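Local coordinates for secreted effector protein SopD (Salmonella typhimurium, PDB 5CPC) that acts inside host cells as a type III secreted virulence effector, cooperating with SopB in membrane fission and macropinosome formation during invasion and contributing to replication in macrophages, at residues Asn74-Leu87 with Val118-Ile130. Residues are numbered along the deposited sequence; the frame is centred on the assembly and turned at random.
Sequences NVEDINKIYAFKRL and VISQSNIKDILNI
Ile127 is the main bump: its CG1 branch presses on the first turn of helix 76-87 where Asp77 passes into Ile78, 3.8 Å from Asp77 C, while CG2 lies against Ile78 CG1. The two isoleucine side chains cross at about a right angle, and Ile81 CD1 meets Ile127 CD1 at 4.2 Å. Beside this apolar wedge, Asp77 CB and its carboxylate fit between Ser122 and the CB of Asp126, 3.4 Å from Asp77 OD2. Like charges approach there to 4.2 Å (Asp77 OD2 to Asp126 OD2), which may raise one pKa. Helix 76-87 runs across strand 118-123, an outermost strand of a three-stranded antiparallel meander, at 132° with axes 8.3 Å apart, and touches helix 124-127, which follows the strand. Extended beyond CG, the Lys80 chain lays CD over Ser122 OG, and NZ donates hydrogen bonds to Ser120 OG and Gln121 O, 2.9 Å from each. Farther along, Phe84 and Leu87 pack loosely on Ile119. Asn129, in a Schellman motif, takes a hydrogen bond on OD1 from Asn74 ND2 (2.7 Å, 164° at the hydrogen), the amide planes 74° apart. A water accepts from Ile78 N at 2.7 Å, beside the carbonyls of Asn74 and Asp126.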
ATOM      1  N   ASN A  74     -16.789   5.279   1.306  1.00 64.89           N
ATOM      2  CA  ASN A  74     -16.887   4.140   2.238  1.00 62.40           C
ATOM      3  C   ASN A  74     -15.571   3.983   3.033  1.00 59.35           C
ATOM      4  O   ASN A  74     -14.702   3.184   2.665  1.00 57.38           O
ATOM      5  CB  ASN A  74     -17.256   2.877   1.432  1.00 63.53           C
ATOM      6  CG  ASN A  74     -17.274   1.585   2.293  1.00 65.89           C
ATOM      7  OD1 ASN A  74     -17.469   1.636   3.512  1.00 66.12           O
ATOM      8  ND2 ASN A  74     -17.084   0.422   1.643  1.00 66.28           N
ATOM      9  N   VAL A  75     -15.381   4.785   4.075  1.00 56.44           N
ATOM     10  CA  VAL A  75     -14.049   4.850   4.705  1.00 53.24           C
ATOM     11  C   VAL A  75     -14.032   4.648   6.202  1.00 52.19           C
ATOM     12  O   VAL A  75     -13.014   4.917   6.869  1.00 50.45           O
ATOM     13  CB  VAL A  75     -13.269   6.141   4.332  1.00 53.28           C
ATOM     14  CG1 VAL A  75     -13.072   6.206   2.802  1.00 53.94           C
ATOM     15  CG2 VAL A  75     -13.985   7.432   4.872  1.00 54.02           C
ATOM     16  N   GLU A  76     -15.142   4.154   6.744  1.00 51.92           N
ATOM     17  CA  GLU A  76     -15.256   4.082   8.178  1.00 52.15           C
ATOM     18  C   GLU A  76     -14.245   3.014   8.666  1.00 50.57           C
ATOM     19  O   GLU A  76     -13.424   3.274   9.519  1.00 51.52           O
ATOM     20  CB  GLU A  76     -16.788   3.773   8.648  1.00 52.75           C
ATOM     21  N   ASP A  77     -14.293   1.834   8.092  1.00 50.69           N
ATOM     22  CA  ASP A  77     -13.317   0.760   8.400  1.00 50.47           C
ATOM     23  C   ASP A  77     -11.867   1.130   8.193  1.00 49.10           C
ATOM     24  O   ASP A  77     -11.072   0.994   9.143  1.00 47.84           O
ATOM     25  CB  ASP A  77     -13.703  -0.534   7.719  1.00 51.47           C
ATOM     26  CG  ASP A  77     -15.140  -0.916   8.042  1.00 55.85           C
ATOM     27  OD1 ASP A  77     -15.396  -1.620   9.042  1.00 59.75           O
ATOM     28  OD2 ASP A  77     -16.032  -0.454   7.315  1.00 60.10           O
ATOM     29  N   ILE A  78     -11.517   1.683   7.018  1.00 47.81           N
ATOM     30  CA  ILE A  78     -10.115   2.037   6.793  1.00 45.59           C
ATOM     31  C   ILE A  78      -9.622   3.119   7.770  1.00 46.16           C
ATOM     32  O   ILE A  78      -8.521   2.993   8.303  1.00 46.33           O
ATOM     33  CB  ILE A  78      -9.775   2.380   5.259  1.00 46.26           C
ATOM     34  CG1 ILE A  78      -8.286   2.132   4.960  1.00 44.32           C
ATOM     35  CG2 ILE A  78     -10.276   3.795   4.842  1.00 44.11           C
ATOM     36  CD1 ILE A  78      -7.870   2.460   3.481  1.00 45.86           C
ATOM     37  N   ASN A  79     -10.414   4.159   8.047  1.00 45.54           N
ATOM     38  CA  ASN A  79     -10.029   5.185   9.060  1.00 45.56           C
ATOM     39  C   ASN A  79      -9.829   4.686  10.497  1.00 44.90           C
ATOM     40  O   ASN A  79      -9.130   5.331  11.305  1.00 43.38           O
ATOM     41  CB  ASN A  79     -11.024   6.376   9.078  1.00 47.69           C
ATOM     42  CG  ASN A  79     -10.930   7.245   7.794  1.00 49.18           C
ATOM     43  OD1 ASN A  79      -9.871   7.749   7.455  1.00 49.03           O
ATOM     44  ND2 ASN A  79     -12.024   7.368   7.085  1.00 55.35           N
ATOM     45  N   LYS A  80     -10.423   3.542  10.827  1.00 45.23           N
ATOM     46  CA  LYS A  80     -10.196   2.988  12.173  1.00 45.36           C
ATOM     47  C   LYS A  80      -8.747   2.792  12.444  1.00 44.28           C
ATOM     48  O   LYS A  80      -8.323   3.074  13.539  1.00 45.77           O
ATOM     49  CB  LYS A  80     -10.935   1.682  12.417  1.00 45.57           C
ATOM     50  CG  LYS A  80     -12.441   1.866  12.605  1.00 47.09           C
ATOM     51  CD  LYS A  80     -13.143   0.521  12.883  1.00 46.92           C
ATOM     52  CE  LYS A  80     -14.647   0.686  12.791  1.00 46.64           C
ATOM     53  NZ  LYS A  80     -15.328  -0.582  13.255  1.00 51.71           N
ATOM     54  N   ILE A  81      -7.969   2.418  11.413  1.00 44.32           N
ATOM     55  CA  ILE A  81      -6.608   2.043  11.613  1.00 43.58           C
ATOM     56  C   ILE A  81      -5.812   3.254  12.063  1.00 43.75           C
ATOM     57  O   ILE A  81      -5.146   3.211  13.119  1.00 44.57           O
ATOM     58  CB  ILE A  81      -5.936   1.324  10.355  1.00 43.36           C
ATOM     59  CG1 ILE A  81      -6.726   0.116   9.781  1.00 42.35           C
ATOM     60  CG2 ILE A  81      -4.489   1.011  10.644  1.00 44.68           C
ATOM     61  CD1 ILE A  81      -7.308  -0.911  10.743  1.00 47.25           C
ATOM     62  N   TYR A  82      -5.845   4.344  11.288  1.00 42.68           N
ATOM     63  CA  TYR A  82      -5.204   5.575  11.777  1.00 42.11           C
ATOM     64  C   TYR A  82      -5.859   6.082  13.104  1.00 41.52           C
ATOM     65  O   TYR A  82      -5.139   6.501  14.006  1.00 41.88           O
ATOM     66  CB  TYR A  82      -5.157   6.707  10.707  1.00 41.42           C
ATOM     67  CG  TYR A  82      -4.540   7.970  11.208  1.00 39.57           C
ATOM     68  CD1 TYR A  82      -5.278   9.169  11.192  1.00 43.96           C
ATOM     69  CD2 TYR A  82      -3.240   7.985  11.744  1.00 42.11           C
ATOM     70  CE1 TYR A  82      -4.720  10.388  11.669  1.00 44.17           C
ATOM     71  CE2 TYR A  82      -2.646   9.225  12.253  1.00 45.61           C
ATOM     72  CZ  TYR A  82      -3.422  10.411  12.196  1.00 48.13           C
ATOM     73  OH  TYR A  82      -2.945  11.600  12.669  1.00 48.74           O
ATOM     74  N   ALA A  83      -7.170   5.985  13.248  1.00 41.45           N
ATOM     75  CA  ALA A  83      -7.845   6.466  14.549  1.00 44.83           C
ATOM     76  C   ALA A  83      -7.307   5.699  15.783  1.00 45.71           C
ATOM     77  O   ALA A  83      -6.989   6.280  16.870  1.00 46.32           O
ATOM     78  CB  ALA A  83      -9.335   6.305  14.467  1.00 43.76           C
ATOM     79  N   PHE A  84      -7.133   4.393  15.588  1.00 45.71           N
ATOM     80  CA  PHE A  84      -6.536   3.562  16.655  1.00 45.45           C
ATOM     81  C   PHE A  84      -5.130   4.049  17.018  1.00 45.05           C
ATOM     82  O   PHE A  84      -4.739   4.042  18.195  1.00 44.24           O
ATOM     83  CB  PHE A  84      -6.583   2.077  16.272  1.00 45.82           C
ATOM     84  CG  PHE A  84      -6.231   1.127  17.416  1.00 49.84           C
ATOM     85  CD1 PHE A  84      -7.027   1.036  18.534  1.00 48.73           C
ATOM     86  CD2 PHE A  84      -5.066   0.345  17.353  1.00 51.83           C
ATOM     87  CE1 PHE A  84      -6.706   0.181  19.594  1.00 54.04           C
ATOM     88  CE2 PHE A  84      -4.726  -0.540  18.418  1.00 57.17           C
ATOM     89  CZ  PHE A  84      -5.544  -0.615  19.539  1.00 53.53           C
ATOM     90  N   LYS A  85      -4.378   4.474  16.010  1.00 44.15           N
ATOM     91  CA  LYS A  85      -3.065   5.053  16.204  1.00 46.51           C
ATOM     92  C   LYS A  85      -3.252   6.344  17.036  1.00 47.06           C
ATOM     93  O   LYS A  85      -2.522   6.586  18.056  1.00 48.86           O
ATOM     94  CB  LYS A  85      -2.402   5.332  14.823  1.00 46.41           C
ATOM     95  CG  LYS A  85      -0.865   5.246  14.737  1.00 50.17           C
ATOM     96  CD  LYS A  85      -0.082   6.246  15.613  1.00 55.37           C
ATOM     97  CE  LYS A  85       0.638   5.543  16.822  1.00 57.78           C
ATOM     98  NZ  LYS A  85       0.757   6.327  18.152  1.00 59.85           N
ATOM     99  N   ARG A  86      -4.288   7.123  16.706  1.00 46.44           N
ATOM    100  CA  ARG A  86      -4.474   8.364  17.471  1.00 47.49           C
ATOM    101  C   ARG A  86      -4.784   8.026  18.901  1.00 46.76           C
ATOM    102  O   ARG A  86      -4.338   8.723  19.825  1.00 48.04           O
ATOM    103  CB  ARG A  86      -5.527   9.346  16.885  1.00 46.27           C
ATOM    104  CG  ARG A  86      -5.206   9.876  15.462  1.00 47.70           C
ATOM    105  CD  ARG A  86      -6.140  11.097  15.065  1.00 41.39           C
ATOM    106  NE  ARG A  86      -7.588  10.834  15.101  1.00 43.23           N
ATOM    107  CZ  ARG A  86      -8.282  10.176  14.178  1.00 41.53           C
ATOM    108  NH1 ARG A  86      -7.676   9.669  13.116  1.00 41.30           N
ATOM    109  NH2 ARG A  86      -9.591  10.019  14.307  1.00 42.68           N
ATOM    110  N   LEU A  87      -5.588   6.995  19.101  1.00 46.29           N
ATOM    111  CA  LEU A  87      -5.886   6.540  20.498  1.00 47.65           C
ATOM    112  C   LEU A  87      -4.607   6.188  21.214  1.00 47.37           C
ATOM    113  O   LEU A  87      -4.308   6.718  22.271  1.00 49.28           O
ATOM    114  CB  LEU A  87      -6.820   5.321  20.513  1.00 46.07           C
ATOM    115  CG  LEU A  87      -7.552   4.938  21.810  1.00 50.14           C
ATOM    116  CD1 LEU A  87      -8.192   6.184  22.558  1.00 47.04           C
ATOM    117  CD2 LEU A  87      -8.657   3.881  21.520  1.00 47.62           C
ATOM    118  N   VAL A 118     -11.130  -6.277  22.858  1.00 70.56           N
ATOM    119  CA  VAL A 118     -11.344  -5.950  21.437  1.00 68.83           C
ATOM    120  C   VAL A 118     -12.341  -4.836  21.429  1.00 68.33           C
ATOM    121  O   VAL A 118     -13.531  -5.021  21.711  1.00 70.11           O
ATOM    122  CB  VAL A 118     -11.860  -7.116  20.548  1.00 69.56           C
ATOM    123  CG1 VAL A 118     -11.217  -8.442  20.965  1.00 70.30           C
ATOM    124  CG2 VAL A 118     -13.375  -7.224  20.599  1.00 71.55           C
ATOM    125  N   ILE A 119     -11.815  -3.669  21.125  1.00 66.06           N
ATOM    126  CA  ILE A 119     -12.519  -2.429  21.239  1.00 64.91           C
ATOM    127  C   ILE A 119     -13.373  -2.213  19.973  1.00 63.33           C
ATOM    128  O   ILE A 119     -14.393  -1.574  20.032  1.00 63.33           O
ATOM    129  CB  ILE A 119     -11.439  -1.325  21.598  1.00 64.07           C
ATOM    130  CG1 ILE A 119     -11.750  -0.669  22.941  1.00 66.81           C
ATOM    131  CG2 ILE A 119     -10.980  -0.437  20.420  1.00 60.06           C
ATOM    132  CD1 ILE A 119     -10.903   0.603  23.238  1.00 71.68           C
ATOM    133  N   SER A 120     -12.969  -2.803  18.843  1.00 62.52           N
ATOM    134  CA  SER A 120     -13.638  -2.613  17.539  1.00 61.33           C
ATOM    135  C   SER A 120     -13.003  -3.572  16.542  1.00 61.83           C
ATOM    136  O   SER A 120     -11.896  -4.085  16.799  1.00 61.18           O
ATOM    137  CB  SER A 120     -13.443  -1.155  17.044  1.00 59.90           C
ATOM    138  OG  SER A 120     -14.291  -0.840  15.954  1.00 57.31           O
ATOM    139  N   GLN A 121     -13.678  -3.808  15.415  1.00 61.73           N
ATOM    140  CA  GLN A 121     -13.146  -4.677  14.360  1.00 62.61           C
ATOM    141  C   GLN A 121     -13.417  -4.091  12.988  1.00 62.42           C
ATOM    142  O   GLN A 121     -14.309  -3.240  12.848  1.00 62.48           O
ATOM    143  CB  GLN A 121     -13.824  -6.010  14.396  1.00 63.98           C
ATOM    144  CG  GLN A 121     -14.118  -6.509  15.795  1.00 67.46           C
ATOM    145  CD  GLN A 121     -14.532  -7.959  15.807  1.00 68.93           C
ATOM    146  OE1 GLN A 121     -14.915  -8.486  16.833  1.00 72.17           O
ATOM    147  NE2 GLN A 121     -14.431  -8.617  14.658  1.00 70.11           N
ATOM    148  N   SER A 122     -12.681  -4.552  11.975  1.00 61.51           N
ATOM    149  CA  SER A 122     -13.056  -4.240  10.602  1.00 61.46           C
ATOM    150  C   SER A 122     -12.803  -5.377   9.636  1.00 61.28           C
ATOM    151  O   SER A 122     -11.734  -6.003   9.697  1.00 60.51           O
ATOM    152  CB  SER A 122     -12.365  -2.955  10.176  1.00 60.86           C
ATOM    153  OG  SER A 122     -12.951  -1.862  10.888  1.00 62.99           O
ATOM    154  N   ASN A 123     -13.811  -5.681   8.803  1.00 61.23           N
ATOM    155  CA  ASN A 123     -13.666  -6.644   7.713  1.00 61.98           C
ATOM    156  C   ASN A 123     -12.659  -6.009   6.772  1.00 58.96           C
ATOM    157  O   ASN A 123     -12.690  -4.776   6.522  1.00 56.71           O
ATOM    158  CB  ASN A 123     -14.933  -6.836   6.850  1.00 64.81           C
ATOM    159  CG  ASN A 123     -16.063  -7.460   7.573  1.00 72.11           C
ATOM    160  OD1 ASN A 123     -15.890  -8.301   8.467  1.00 81.60           O
ATOM    161  ND2 ASN A 123     -17.270  -7.051   7.202  1.00 80.44           N
ATOM    162  N   ILE A 124     -11.794  -6.847   6.230  1.00 56.65           N
ATOM    163  CA  ILE A 124     -10.787  -6.403   5.260  1.00 54.37           C
ATOM    164  C   ILE A 124     -11.424  -6.037   3.906  1.00 53.87           C
ATOM    165  O   ILE A 124     -10.945  -5.168   3.192  1.00 53.53           O
ATOM    166  CB  ILE A 124      -9.673  -7.488   5.083  1.00 54.21           C
ATOM    167  CG1 ILE A 124      -8.659  -7.043   4.020  1.00 52.21           C
ATOM    168  CG2 ILE A 124     -10.309  -8.864   4.775  1.00 53.63           C
ATOM    169  CD1 ILE A 124      -7.217  -7.364   4.336  1.00 53.98           C
ATOM    170  N   LYS A 125     -12.498  -6.710   3.550  1.00 54.83           N
ATOM    171  CA  LYS A 125     -13.236  -6.332   2.368  1.00 56.85           C
ATOM    172  C   LYS A 125     -13.917  -4.963   2.484  1.00 57.40           C
ATOM    173  O   LYS A 125     -14.062  -4.292   1.479  1.00 58.02           O
ATOM    174  CB  LYS A 125     -14.231  -7.403   2.022  1.00 58.98           C
ATOM    175  CG  LYS A 125     -13.515  -8.727   1.787  1.00 61.57           C
ATOM    176  CD  LYS A 125     -14.501  -9.838   1.445  1.00 63.82           C
ATOM    177  CE  LYS A 125     -13.841 -11.191   1.615  1.00 61.85           C
ATOM    178  NZ  LYS A 125     -14.753 -12.190   1.054  1.00 66.49           N
ATOM    179  N   ASP A 126     -14.315  -4.564   3.695  1.00 56.86           N
ATOM    180  CA  ASP A 126     -14.824  -3.221   3.936  1.00 57.94           C
ATOM    181  C   ASP A 126     -13.710  -2.181   3.925  1.00 56.89           C
ATOM    182  O   ASP A 126     -13.887  -1.140   3.312  1.00 58.28           O
ATOM    183  CB  ASP A 126     -15.655  -3.138   5.240  1.00 58.21           C
ATOM    184  CG  ASP A 126     -16.956  -3.962   5.176  1.00 60.99           C
ATOM    185  OD1 ASP A 126     -17.351  -4.357   4.066  1.00 63.60           O
ATOM    186  OD2 ASP A 126     -17.577  -4.208   6.244  1.00 65.08           O
ATOM    187  N   ILE A 127     -12.559  -2.473   4.540  1.00 55.63           N
ATOM    188  CA  ILE A 127     -11.375  -1.602   4.469  1.00 53.73           C
ATOM    189  C   ILE A 127     -10.943  -1.371   3.031  1.00 54.00           C
ATOM    190  O   ILE A 127     -10.581  -0.265   2.669  1.00 53.27           O
ATOM    191  CB  ILE A 127     -10.146  -2.200   5.194  1.00 53.68           C
ATOM    192  CG1 ILE A 127     -10.147  -1.845   6.655  1.00 52.95           C
ATOM    193  CG2 ILE A 127      -8.822  -1.645   4.585  1.00 51.50           C
ATOM    194  CD1 ILE A 127      -9.299  -2.746   7.504  1.00 56.18           C
ATOM    195  N   LEU A 128     -10.952  -2.431   2.223  1.00 54.55           N
ATOM    196  CA  LEU A 128     -10.541  -2.332   0.830  1.00 55.24           C
ATOM    197  C   LEU A 128     -11.610  -1.755  -0.111  1.00 55.85           C
ATOM    198  O   LEU A 128     -11.330  -1.518  -1.295  1.00 55.59           O
ATOM    199  CB  LEU A 128     -10.061  -3.706   0.277  1.00 55.34           C
ATOM    200  CG  LEU A 128      -8.764  -4.278   0.887  1.00 56.79           C
ATOM    201  CD1 LEU A 128      -8.399  -5.580   0.218  1.00 55.79           C
ATOM    202  CD2 LEU A 128      -7.617  -3.251   0.813  1.00 53.97           C
ATOM    203  N   ASN A 129     -12.838  -1.596   0.386  1.00 57.57           N
ATOM    204  CA  ASN A 129     -13.976  -1.187  -0.454  1.00 58.01           C
ATOM    205  C   ASN A 129     -14.143  -2.152  -1.583  1.00 59.26           C
ATOM    206  O   ASN A 129     -14.327  -1.763  -2.742  1.00 59.95           O
ATOM    207  CB  ASN A 129     -13.832   0.245  -1.001  1.00 57.04           C
ATOM    208  CG  ASN A 129     -15.162   0.814  -1.522  1.00 57.71           C
ATOM    209  OD1 ASN A 129     -16.225   0.591  -0.938  1.00 60.00           O
ATOM    210  ND2 ASN A 129     -15.103   1.523  -2.633  1.00 50.76           N
ATOM    211  N   ILE A 130     -14.090  -3.431  -1.253  1.00 60.46           N
ATOM    212  CA  ILE A 130     -14.294  -4.439  -2.275  1.00 63.17           C
ATOM    213  C   ILE A 130     -15.602  -5.228  -2.172  1.00 67.03           C
ATOM    214  O   ILE A 130     -16.168  -5.439  -1.101  1.00 67.37           O
ATOM    215  CB  ILE A 130     -13.049  -5.349  -2.469  1.00 62.08           C
ATOM    216  CG1 ILE A 130     -12.688  -6.132  -1.188  1.00 61.73           C
ATOM    217  CG2 ILE A 130     -11.855  -4.491  -2.943  1.00 59.01           C
ATOM    218  CD1 ILE A 130     -11.969  -7.536  -1.457  1.00 62.48           C
TER
HETATM  219  O   HOH W   1     -13.191   1.404   4.975  1.00 23.68           O